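UDP-glucose 4-epimerase (Campylobacter jejuni subsp. jejuni serotype O:2, PDB 7K3P) catalyses the NAD-dependent interconversion of UDP-glucose and UDP-galactose and, as a UDP-Glc/GlcNAc 4-epimerase, probably also that of the corresponding N-acetylated sugars. Local coordinates at residues 97-100 with 101-104; 109-112 with 113-117; 165-168 with 169-173. The protein carries 2 engineered substitutions. All coordinates share one frame; numbering follows the deposited sequence.

Contact 1 of 3, residues 97-100 with 101-104; sequences SIEV and FESM. With NAD (nicotinamide-adenine-dinucleotide), chain C.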
loop_
_atom_site.group_PDB
_atom_site.type_symbol
_atom_site.label_atom_id
_atom_site.label_comp_id
_atom_site.label_asym_id
_atom_site.label_seq_id
_atom_site.Cartn_x
_atom_site.Cartn_y
_atom_site.Cartn_z
ATOM N N SER A 97 1.856 13.843 4.794
ATOM C CA SER A 97 2.857 14.634 4.081
ATOM C C SER A 97 2.346 14.780 2.650
ATOM O O SER A 97 1.764 13.833 2.111
ATOM C CB SER A 97 4.213 13.920 4.094
ATOM O OG SER A 97 4.635 13.685 5.418
ATOM N N ILE A 98 2.549 15.942 2.025
ATOM C CA ILE A 98 1.764 16.267 0.826
ATOM C C ILE A 98 2.536 16.740 -0.419
ATOM O O ILE A 98 1.912 17.175 -1.382
ATOM C CB ILE A 98 0.703 17.348 1.144
ATOM C CG1 ILE A 98 1.378 18.726 1.255
ATOM C CG2 ILE A 98 -0.083 16.970 2.416
ATOM C CD1 ILE A 98 0.424 19.902 1.476
ATOM N N GLU A 99 3.864 16.658 -0.402
ATOM C CA GLU A 99 4.682 17.215 -1.490
ATOM C C GLU A 99 5.250 16.134 -2.414
ATOM O O GLU A 99 6.167 15.387 -2.027
ATOM C CB GLU A 99 5.837 18.058 -0.921
ATOM C CG GLU A 99 5.417 18.985 0.219
ATOM C CD GLU A 99 5.965 20.393 0.089
ATOM O OE1 GLU A 99 6.227 20.838 -1.048
ATOM O OE2 GLU A 99 6.130 21.062 1.132
ATOM N N VAL A 100 4.706 16.071 -3.628
ATOM C CA VAL A 100 5.170 15.142 -4.655
ATOM C C VAL A 100 6.697 15.154 -4.786
ATOM O O VAL A 100 7.342 14.108 -4.698
ATOM C CB VAL A 100 4.506 15.439 -6.017
ATOM C CG1 VAL A 100 5.315 14.836 -7.179
ATOM C CG2 VAL A 100 3.065 14.921 -6.040
ATOM N N PHE A 101 7.275 16.338 -4.964
ATOM C CA PHE A 101 8.721 16.439 -5.156
ATOM C C PHE A 101 9.512 15.819 -4.001
ATOM O O PHE A 101 10.509 15.125 -4.224
ATOM C CB PHE A 101 9.155 17.890 -5.388
ATOM C CG PHE A 101 10.586 18.023 -5.848
ATOM C CD1 PHE A 101 11.640 17.949 -4.937
ATOM C CD2 PHE A 101 10.878 18.209 -7.194
ATOM C CE1 PHE A 101 12.961 18.065 -5.363
ATOM C CE2 PHE A 101 12.195 18.329 -7.625
ATOM C CZ PHE A 101 13.238 18.254 -6.707
ATOM N N GLU A 102 9.073 16.068 -2.768
ATOM C CA GLU A 102 9.764 15.508 -1.612
ATOM C C GLU A 102 9.625 13.988 -1.592
ATOM O O GLU A 102 10.545 13.287 -1.175
ATOM C CB GLU A 102 9.237 16.105 -0.299
ATOM C CG GLU A 102 10.020 15.662 0.944
ATOM C CD GLU A 102 9.308 16.005 2.260
ATOM O OE1 GLU A 102 8.072 16.237 2.248
ATOM O OE2 GLU A 102 9.993 16.033 3.303
ATOM N N SER A 103 8.480 13.479 -2.046
ATOM C CA SER A 103 8.216 12.036 -1.974
ATOM C C SER A 103 9.113 11.253 -2.926
ATOM O O SER A 103 9.470 10.100 -2.654
ATOM C CB SER A 103 6.740 11.716 -2.262
ATOM O OG SER A 103 6.430 11.828 -3.647
ATOM N N MET A 104 9.469 11.880 -4.045
ATOM C CA MET A 104 10.393 11.272 -4.999
ATOM C C MET A 104 11.770 11.119 -4.377
ATOM O O MET A 104 12.455 10.119 -4.599
ATOM C CB MET A 104 10.457 12.101 -6.289
ATOM C CG MET A 104 9.139 12.104 -7.061
ATOM S SD MET A 104 8.994 13.328 -8.402
ATOM C CE MET A 104 10.208 12.714 -9.573
HETATM P PA NAD C . -1.128 20.521 5.786
HETATM O O1A NAD C . 0.339 20.187 5.908
HETATM O O2A NAD C . -1.362 21.990 5.995
HETATM O O5B NAD C . -1.973 19.758 6.879
HETATM C C5B NAD C . -1.452 18.571 7.404
HETATM C C4B NAD C . -1.621 18.568 8.872
HETATM O O4B NAD C . -1.452 17.289 9.412
HETATM C C3B NAD C . -0.586 19.512 9.559
HETATM O O3B NAD C . -1.125 20.531 10.484
HETATM C C2B NAD C . 0.453 18.525 10.144
HETATM O O2B NAD C . 1.086 18.998 11.255
HETATM C C1B NAD C . -0.443 17.361 10.423
HETATM N N9A NAD C . 0.296 16.094 10.535
HETATM C C8A NAD C . 1.135 15.565 9.621
HETATM N N7A NAD C . 1.647 14.409 10.069
HETATM C C5A NAD C . 1.152 14.153 11.286
HETATM C C6A NAD C . 1.327 13.122 12.225
HETATM N N6A NAD C . 2.201 12.014 11.922
HETATM N N1A NAD C . 0.654 13.153 13.392
HETATM C C2A NAD C . -0.174 14.165 13.707
HETATM N N3A NAD C . -0.360 15.203 12.826
HETATM C C4A NAD C . 0.281 15.219 11.621
HETATM O O3 NAD C . -1.612 20.053 4.346
HETATM P PN NAD C . -3.001 20.455 3.715
HETATM O O1N NAD C . -3.907 21.072 4.766
HETATM O O2N NAD C . -2.732 21.434 2.613
HETATM O O5D NAD C . -3.658 19.142 3.129
HETATM C C5D NAD C . -4.304 18.265 4.021
HETATM C C4D NAD C . -4.724 16.979 3.330
HETATM O O4D NAD C . -5.377 17.244 2.108
HETATM C C3D NAD C . -3.590 15.985 3.103
HETATM O O3D NAD C . -4.045 14.711 3.321
HETATM C C2D NAD C . -3.265 16.081 1.673
HETATM O O2D NAD C . -2.709 14.936 1.140
HETATM C C1D NAD C . -4.646 16.471 1.081
HETATM N N1N NAD C . -4.587 17.205 -0.267
HETATM C C2N NAD C . -4.074 18.487 -0.231
HETATM C C3N NAD C . -3.995 19.217 -1.413
HETATM C C7N NAD C . -3.436 20.616 -1.388
HETATM O O7N NAD C . -3.023 21.126 -0.357
HETATM N N7N NAD C . -3.383 21.353 -2.606
HETATM C C4N NAD C . -4.437 18.656 -2.596
HETATM C C5N NAD C . -4.947 17.377 -2.619
HETATM C C6N NAD C . -5.029 16.626 -1.439
#
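Val100 and Ser103 meet in the first turn of helix 100-105, just past the loop that runs from strand 90-93 of the Rossmann fold past the NAD. The hydrogen bonding illustrates how a helix start can gather donors on one carbonyl. Val100 O accepts the ordinary helical bond from Met104 N at 3.1 Å, while the hydroxyl of Ser103 bonds to the same oxygen, 2.7 Å from OG to O. The torsion of Ser103 (chi1 75°) sets OG between its own N and carbonyl carbon, folding the hydroxyl back onto the carbonyl three residues earlier in the same turn. In this Ser103-Val100 bond, OG lies in the carbonyl plane on a lone pair of Val100 O, with a C=O...OG angle of 125°. One residue earlier, at the N-cap position, Glu99 contributes its backbone: Ser103 N bonds to Glu99 O at 3.0 Å.

Charged groups on this turn find their partners beyond it. The bent chain of Glu99 carries its carboxylate away to the backbone N-H groups of Asp199 and Tyr200, whereas Glu102 extends to a salt bridge with Lys109 and a hydrogen bond with Tyr110. These partners probably ease the repulsion between the two carboxylates, which approach to 5.3 Å from Glu99 OE2 to Glu102 OE1.

Apolar contact is sparse within the turn, the Met104 sulfur passing at a slant by Val100 with SD 4.2 Å from CG1. Ile98 faces the cofactor instead. Ile98 CD1 lies 3.5 Å from the bridging O3 of the NAD pyrophosphate, and Ile98 CG2 rests 3.4 Å from C2D of the nicotinamide ribose.

Contact 2 of 3, residues 109-112 with 113-117; sequences KYYM and NNTVN. With NAD (nicotinamide-adenine-dinucleotide), chain C.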
loop_
_atom_site.group_PDB
_atom_site.type_symbol
_atom_site.label_atom_id
_atom_site.label_comp_id
_atom_site.label_asym_id
_atom_site.label_seq_id
_atom_site.Cartn_x
_atom_site.Cartn_y
_atom_site.Cartn_z
ATOM N N LYS A 109 9.474 8.357 3.961
ATOM C CA LYS A 109 8.763 9.332 4.791
ATOM C C LYS A 109 7.274 9.367 4.426
ATOM O O LYS A 109 6.400 9.506 5.295
ATOM C CB LYS A 109 9.383 10.728 4.622
ATOM C CG LYS A 109 8.545 11.867 5.183
ATOM C CD LYS A 109 9.278 13.220 5.085
ATOM C CE LYS A 109 8.455 14.334 5.720
ATOM N NZ LYS A 109 9.138 15.672 5.706
ATOM N N TYR A 110 6.989 9.235 3.137
ATOM C CA TYR A 110 5.609 9.269 2.656
ATOM C C TYR A 110 4.854 7.982 2.996
ATOM O O TYR A 110 3.749 8.030 3.530
ATOM C CB TYR A 110 5.560 9.662 1.167
ATOM C CG TYR A 110 5.712 11.158 1.078
ATOM C CD1 TYR A 110 6.920 11.771 1.402
ATOM C CD2 TYR A 110 4.625 11.968 0.778
ATOM C CE1 TYR A 110 7.046 13.150 1.390
ATOM C CE2 TYR A 110 4.746 13.336 0.755
ATOM C CZ TYR A 110 5.954 13.923 1.063
ATOM O OH TYR A 110 6.055 15.293 1.052
ATOM N N TYR A 111 5.468 6.834 2.746
ATOM C CA TYR A 111 4.848 5.584 3.148
ATOM C C TYR A 111 4.648 5.456 4.664
ATOM O O TYR A 111 3.679 4.833 5.100
ATOM C CB TYR A 111 5.622 4.386 2.595
ATOM C CG TYR A 111 5.500 4.260 1.090
ATOM C CD1 TYR A 111 4.258 4.008 0.492
ATOM C CD2 TYR A 111 6.614 4.397 0.268
ATOM C CE1 TYR A 111 4.134 3.891 -0.894
ATOM C CE2 TYR A 111 6.505 4.283 -1.134
ATOM C CZ TYR A 111 5.267 4.036 -1.699
ATOM O OH TYR A 111 5.154 3.916 -3.061
ATOM N N MET A 112 5.563 6.019 5.457
ATOM C CA MET A 112 5.428 5.996 6.915
ATOM C C MET A 112 4.351 6.971 7.390
ATOM O O MET A 112 3.451 6.586 8.122
ATOM C CB MET A 112 6.760 6.316 7.615
ATOM C CG MET A 112 7.807 5.215 7.466
ATOM S SD MET A 112 7.342 3.628 8.202
ATOM C CE MET A 112 7.494 4.004 9.949
ATOM N N ASN A 113 4.442 8.229 6.979
ATOM C CA ASN A 113 3.562 9.238 7.548
ATOM C C ASN A 113 2.154 9.181 6.954
ATOM O O ASN A 113 1.166 9.523 7.610
ATOM C CB ASN A 113 4.149 10.639 7.396
ATOM C CG ASN A 113 3.528 11.631 8.375
ATOM O OD1 ASN A 113 3.350 11.322 9.561
ATOM N ND2 ASN A 113 3.179 12.817 7.883
ATOM N N ASN A 114 2.062 8.717 5.717
ATOM C CA ASN A 114 0.760 8.571 5.083
ATOM C C ASN A 114 0.197 7.156 5.243
ATOM O O ASN A 114 -0.664 6.925 6.083
ATOM C CB ASN A 114 0.848 9.009 3.617
ATOM C CG ASN A 114 1.229 10.471 3.477
ATOM O OD1 ASN A 114 1.346 11.196 4.474
ATOM N ND2 ASN A 114 1.412 10.925 2.238
ATOM N N THR A 115 0.712 6.203 4.476
ATOM C CA THR A 115 0.152 4.850 4.456
ATOM C C THR A 115 0.190 4.112 5.802
ATOM O O THR A 115 -0.798 3.492 6.219
ATOM C CB THR A 115 0.884 3.996 3.417
ATOM O OG1 THR A 115 1.002 4.747 2.192
ATOM C CG2 THR A 115 0.144 2.711 3.172
ATOM N N VAL A 116 1.335 4.150 6.474
ATOM C CA VAL A 116 1.471 3.429 7.739
ATOM C C VAL A 116 0.599 4.038 8.837
ATOM O O VAL A 116 -0.150 3.325 9.497
ATOM C CB VAL A 116 2.946 3.339 8.188
ATOM C CG1 VAL A 116 3.044 2.936 9.657
ATOM C CG2 VAL A 116 3.697 2.335 7.318
ATOM N N ASN A 117 0.704 5.344 9.041
ATOM C CA ASN A 117 -0.077 5.997 10.087
ATOM C C ASN A 117 -1.561 5.847 9.815
ATOM O O ASN A 117 -2.366 5.660 10.738
ATOM C CB ASN A 117 0.287 7.484 10.206
ATOM C CG ASN A 117 1.609 7.692 10.918
ATOM O OD1 ASN A 117 2.130 6.758 11.495
ATOM N ND2 ASN A 117 2.153 8.911 10.872
HETATM P PA NAD C . -1.128 20.521 5.786
HETATM O O1A NAD C . 0.339 20.187 5.908
HETATM O O2A NAD C . -1.362 21.990 5.995
HETATM O O5B NAD C . -1.973 19.758 6.879
HETATM C C5B NAD C . -1.452 18.571 7.404
HETATM C C4B NAD C . -1.621 18.568 8.872
HETATM O O4B NAD C . -1.452 17.289 9.412
HETATM C C3B NAD C . -0.586 19.512 9.559
HETATM O O3B NAD C . -1.125 20.531 10.484
HETATM C C2B NAD C . 0.453 18.525 10.144
HETATM O O2B NAD C . 1.086 18.998 11.255
HETATM C C1B NAD C . -0.443 17.361 10.423
HETATM N N9A NAD C . 0.296 16.094 10.535
HETATM C C8A NAD C . 1.135 15.565 9.621
HETATM N N7A NAD C . 1.647 14.409 10.069
HETATM C C5A NAD C . 1.152 14.153 11.286
HETATM C C6A NAD C . 1.327 13.122 12.225
HETATM N N6A NAD C . 2.201 12.014 11.922
HETATM N N1A NAD C . 0.654 13.153 13.392
HETATM C C2A NAD C . -0.174 14.165 13.707
HETATM N N3A NAD C . -0.360 15.203 12.826
HETATM C C4A NAD C . 0.281 15.219 11.621
HETATM O O3 NAD C . -1.612 20.053 4.346
HETATM P PN NAD C . -3.001 20.455 3.715
HETATM O O1N NAD C . -3.907 21.072 4.766
HETATM O O2N NAD C . -2.732 21.434 2.613
HETATM O O5D NAD C . -3.658 19.142 3.129
HETATM C C5D NAD C . -4.304 18.265 4.021
HETATM C C4D NAD C . -4.724 16.979 3.330
HETATM O O4D NAD C . -5.377 17.244 2.108
HETATM C C3D NAD C . -3.590 15.985 3.103
HETATM O O3D NAD C . -4.045 14.711 3.321
HETATM C C2D NAD C . -3.265 16.081 1.673
HETATM O O2D NAD C . -2.709 14.936 1.140
HETATM C C1D NAD C . -4.646 16.471 1.081
HETATM N N1N NAD C . -4.587 17.205 -0.267
HETATM C C2N NAD C . -4.074 18.487 -0.231
HETATM C C3N NAD C . -3.995 19.217 -1.413
HETATM C C7N NAD C . -3.436 20.616 -1.388
HETATM O O7N NAD C . -3.023 21.126 -0.357
HETATM N N7N NAD C . -3.383 21.353 -2.606
HETATM C C4N NAD C . -4.437 18.656 -2.596
HETATM C C5N NAD C . -4.947 17.377 -2.619
HETATM C C6N NAD C . -5.029 16.626 -1.439
#
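Tyr110 and Asn114 hold similar first torsions (chi1 -80° and -62°), each placing CG beside its backbone N, and, one turn apart on helix 107-127, the two side chains run side by side. The amide stands almost perpendicular to the ring, with Asn114 ND2 3.7 Å from Tyr110 CD2. Both polar ends of Asn114 are engaged: OD1 accepts from Ser97 N and ND2 donates to Ser165 OG, which fixes the amide's rotation. Asn113 adopts the other setting, CG opposite its backbone N at chi1 -160°, and swings out to the cofactor. There Asn113 OD1 accepts from NAD N6A at 2.7 Å and Asn113 ND2 donates to N7A of the same adenine at 3.1 Å; ND2 also reaches Ser97 OG.

The backbone changes pitch here. Asn114 N still bonds to Tyr110 O at 2.8 Å in the usual helical manner, but Val116 N reaches back five residues to Tyr111 O, also at 2.8 Å, and Asn117 N does the same to Met112 O at 3.2 Å. Across the widened turn, Met112 SD lies alongside Val116 CG2 at 4.0 Å, and Val116 packs on Val116 of the second subunit. The pi-type turn thus lies where helix 107-127 of this Rossmann-fold epimerase meets both the adenine of its cofactor and the second subunit.

Contact 3 of 3, residues 165-168 with 169-173; sequences SKLM and SEEVL. With NAD (nicotinamide-adenine-dinucleotide), chain C.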
loop_
_atom_site.group_PDB
_atom_site.type_symbol
_atom_site.label_atom_id
_atom_site.label_comp_id
_atom_site.label_asym_id
_atom_site.label_seq_id
_atom_site.Cartn_x
_atom_site.Cartn_y
_atom_site.Cartn_z
ATOM N N SER A 165 1.194 6.372 -1.997
ATOM C CA SER A 165 0.975 6.262 -0.552
ATOM C C SER A 165 -0.488 6.532 -0.204
ATOM O O SER A 165 -1.025 5.963 0.745
ATOM C CB SER A 165 1.901 7.209 0.240
ATOM O OG SER A 165 1.496 8.564 0.160
ATOM N N LYS A 166 -1.124 7.406 -0.977
ATOM C CA LYS A 166 -2.535 7.726 -0.785
ATOM C C LYS A 166 -3.444 6.632 -1.336
ATOM O O LYS A 166 -4.430 6.256 -0.700
ATOM C CB LYS A 166 -2.848 9.087 -1.415
ATOM C CG LYS A 166 -2.274 10.265 -0.620
ATOM C CD LYS A 166 -3.052 10.457 0.697
ATOM C CE LYS A 166 -2.817 11.837 1.261
ATOM N NZ LYS A 166 -3.643 12.057 2.489
ATOM N N LEU A 167 -3.101 6.102 -2.508
ATOM C CA LEU A 167 -3.877 5.022 -3.124
ATOM C C LEU A 167 -3.868 3.771 -2.250
ATOM O O LEU A 167 -4.877 3.070 -2.128
ATOM C CB LEU A 167 -3.274 4.662 -4.487
ATOM C CG LEU A 167 -3.939 3.469 -5.182
ATOM C CD1 LEU A 167 -5.438 3.730 -5.325
ATOM C CD2 LEU A 167 -3.288 3.212 -6.553
ATOM N N MET A 168 -2.712 3.469 -1.663
ATOM C CA MET A 168 -2.634 2.350 -0.742
ATOM C C MET A 168 -3.618 2.515 0.420
ATOM O O MET A 168 -4.292 1.555 0.802
ATOM C CB MET A 168 -1.210 2.193 -0.222
ATOM C CG MET A 168 -0.221 1.675 -1.279
ATOM S SD MET A 168 1.426 1.520 -0.549
ATOM C CE MET A 168 2.370 1.077 -2.013
ATOM N N SER A 169 -3.708 3.719 0.981
ATOM C CA SER A 169 -4.674 3.944 2.067
ATOM C C SER A 169 -6.116 3.796 1.577
ATOM O O SER A 169 -6.957 3.254 2.298
ATOM C CB SER A 169 -4.469 5.286 2.775
ATOM O OG SER A 169 -3.292 5.256 3.562
ATOM N N GLU A 170 -6.397 4.252 0.354
ATOM C CA GLU A 170 -7.728 4.040 -0.238
ATOM C C GLU A 170 -8.063 2.560 -0.273
ATOM O O GLU A 170 -9.194 2.163 0.020
ATOM C CB GLU A 170 -7.804 4.579 -1.677
ATOM C CG GLU A 170 -7.859 6.090 -1.803
ATOM C CD GLU A 170 -8.353 6.541 -3.195
ATOM O OE1 GLU A 170 -9.053 5.746 -3.857
ATOM O OE2 GLU A 170 -8.053 7.683 -3.610
ATOM N N GLU A 171 -7.083 1.745 -0.656
ATOM C CA GLU A 171 -7.321 0.317 -0.824
ATOM C C GLU A 171 -7.537 -0.375 0.515
ATOM O O GLU A 171 -8.319 -1.343 0.610
ATOM C CB GLU A 171 -6.186 -0.344 -1.617
ATOM C CG GLU A 171 -6.066 0.229 -3.042
ATOM C CD GLU A 171 -4.991 -0.455 -3.877
ATOM O OE1 GLU A 171 -4.197 -1.233 -3.309
ATOM O OE2 GLU A 171 -4.949 -0.213 -5.111
ATOM N N VAL A 172 -6.847 0.110 1.543
ATOM C CA VAL A 172 -7.071 -0.402 2.898
ATOM C C VAL A 172 -8.492 -0.039 3.349
ATOM O O VAL A 172 -9.202 -0.873 3.916
ATOM C CB VAL A 172 -6.019 0.119 3.896
ATOM C CG1 VAL A 172 -6.317 -0.387 5.335
ATOM C CG2 VAL A 172 -4.611 -0.328 3.472
ATOM N N LEU A 173 -8.918 1.195 3.081
ATOM C CA LEU A 173 -10.280 1.588 3.429
ATOM C C LEU A 173 -11.317 0.697 2.748
ATOM O O LEU A 173 -12.289 0.275 3.384
ATOM C CB LEU A 173 -10.543 3.059 3.103
ATOM C CG LEU A 173 -9.916 4.094 4.020
ATOM C CD1 LEU A 173 -10.045 5.481 3.394
ATOM C CD2 LEU A 173 -10.590 4.061 5.412
HETATM P PA NAD C . -1.128 20.521 5.786
HETATM O O1A NAD C . 0.339 20.187 5.908
HETATM O O2A NAD C . -1.362 21.990 5.995
HETATM O O5B NAD C . -1.973 19.758 6.879
HETATM C C5B NAD C . -1.452 18.571 7.404
HETATM C C4B NAD C . -1.621 18.568 8.872
HETATM O O4B NAD C . -1.452 17.289 9.412
HETATM C C3B NAD C . -0.586 19.512 9.559
HETATM O O3B NAD C . -1.125 20.531 10.484
HETATM C C2B NAD C . 0.453 18.525 10.144
HETATM O O2B NAD C . 1.086 18.998 11.255
HETATM C C1B NAD C . -0.443 17.361 10.423
HETATM N N9A NAD C . 0.296 16.094 10.535
HETATM C C8A NAD C . 1.135 15.565 9.621
HETATM N N7A NAD C . 1.647 14.409 10.069
HETATM C C5A NAD C . 1.152 14.153 11.286
HETATM C C6A NAD C . 1.327 13.122 12.225
HETATM N N6A NAD C . 2.201 12.014 11.922
HETATM N N1A NAD C . 0.654 13.153 13.392
HETATM C C2A NAD C . -0.174 14.165 13.707
HETATM N N3A NAD C . -0.360 15.203 12.826
HETATM C C4A NAD C . 0.281 15.219 11.621
HETATM O O3 NAD C . -1.612 20.053 4.346
HETATM P PN NAD C . -3.001 20.455 3.715
HETATM O O1N NAD C . -3.907 21.072 4.766
HETATM O O2N NAD C . -2.732 21.434 2.613
HETATM O O5D NAD C . -3.658 19.142 3.129
HETATM C C5D NAD C . -4.304 18.265 4.021
HETATM C C4D NAD C . -4.724 16.979 3.330
HETATM O O4D NAD C . -5.377 17.244 2.108
HETATM C C3D NAD C . -3.590 15.985 3.103
HETATM O O3D NAD C . -4.045 14.711 3.321
HETATM C C2D NAD C . -3.265 16.081 1.673
HETATM O O2D NAD C . -2.709 14.936 1.140
HETATM C C1D NAD C . -4.646 16.471 1.081
HETATM N N1N NAD C . -4.587 17.205 -0.267
HETATM C C2N NAD C . -4.074 18.487 -0.231
HETATM C C3N NAD C . -3.995 19.217 -1.413
HETATM C C7N NAD C . -3.436 20.616 -1.388
HETATM O O7N NAD C . -3.023 21.126 -0.357
HETATM N N7N NAD C . -3.383 21.353 -2.606
HETATM C C4N NAD C . -4.437 18.656 -2.596
HETATM C C5N NAD C . -4.947 17.377 -2.619
HETATM C C6N NAD C . -5.029 16.626 -1.439
#
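Glu171 lies back over the preceding turn of helix 161-179 toward Leu167. Glu171 CB sits 3.6 Å from Met168 O, and Glu171 CG approaches Leu167 O more closely, at 3.2 Å. Glu171 CD is 3.9 Å from Leu167 O. At the tip, Glu171 OE2 rests against the branch point of the leucine, 3.8 Å from Leu167 CG, and forms a weak hydrogen bond with a glycerol probably left from crystallisation. The chain is extended beyond CG, and it slants across the leucine instead of running along it. In the backbone, Glu171 N bonds to Leu167 O at 3.0 Å, the regular helical spacing.

Other faces of the helix have different chemistry. Glu170 turns its carboxylate to Arg174 and Arg189 in salt bridges, while Met168 packs against Tyr111 of its own chain and Glu171 of the second subunit. Lys166 bends at chi2 (-71°) and then extends into the NAD pocket, where Lys166 NZ donates to O3D of the nicotinamide ribose at 2.8 Å and is further held by Ser136 O. With Tyr162, which also bonds NAD, this lysine fits the Tyr-x-x-x-Lys pattern of short-chain dehydrogenase/reductase enzymes.

All three contacts line the NAD pocket from successive parts of the Rossmann domain, yet they differ in burial. Contact 1, the junction of a loop and a short helix, is only partly buried; contacts 2 and 3 are largely buried turns of two long neighbouring helices. Contact 2 lies between the others, touching both, whereas contacts 1 and 3 do not touch. Against the cofactor the chemistry shifts from van der Waals contact of an aliphatic side chain with ribose and pyrophosphate in 97-104, to paired hydrogen bonds from a side-chain amide to adenine in 109-117, to a lysine on the nicotinamide ribose in 165-173. Contacts 2 and 3 also touch the second subunit.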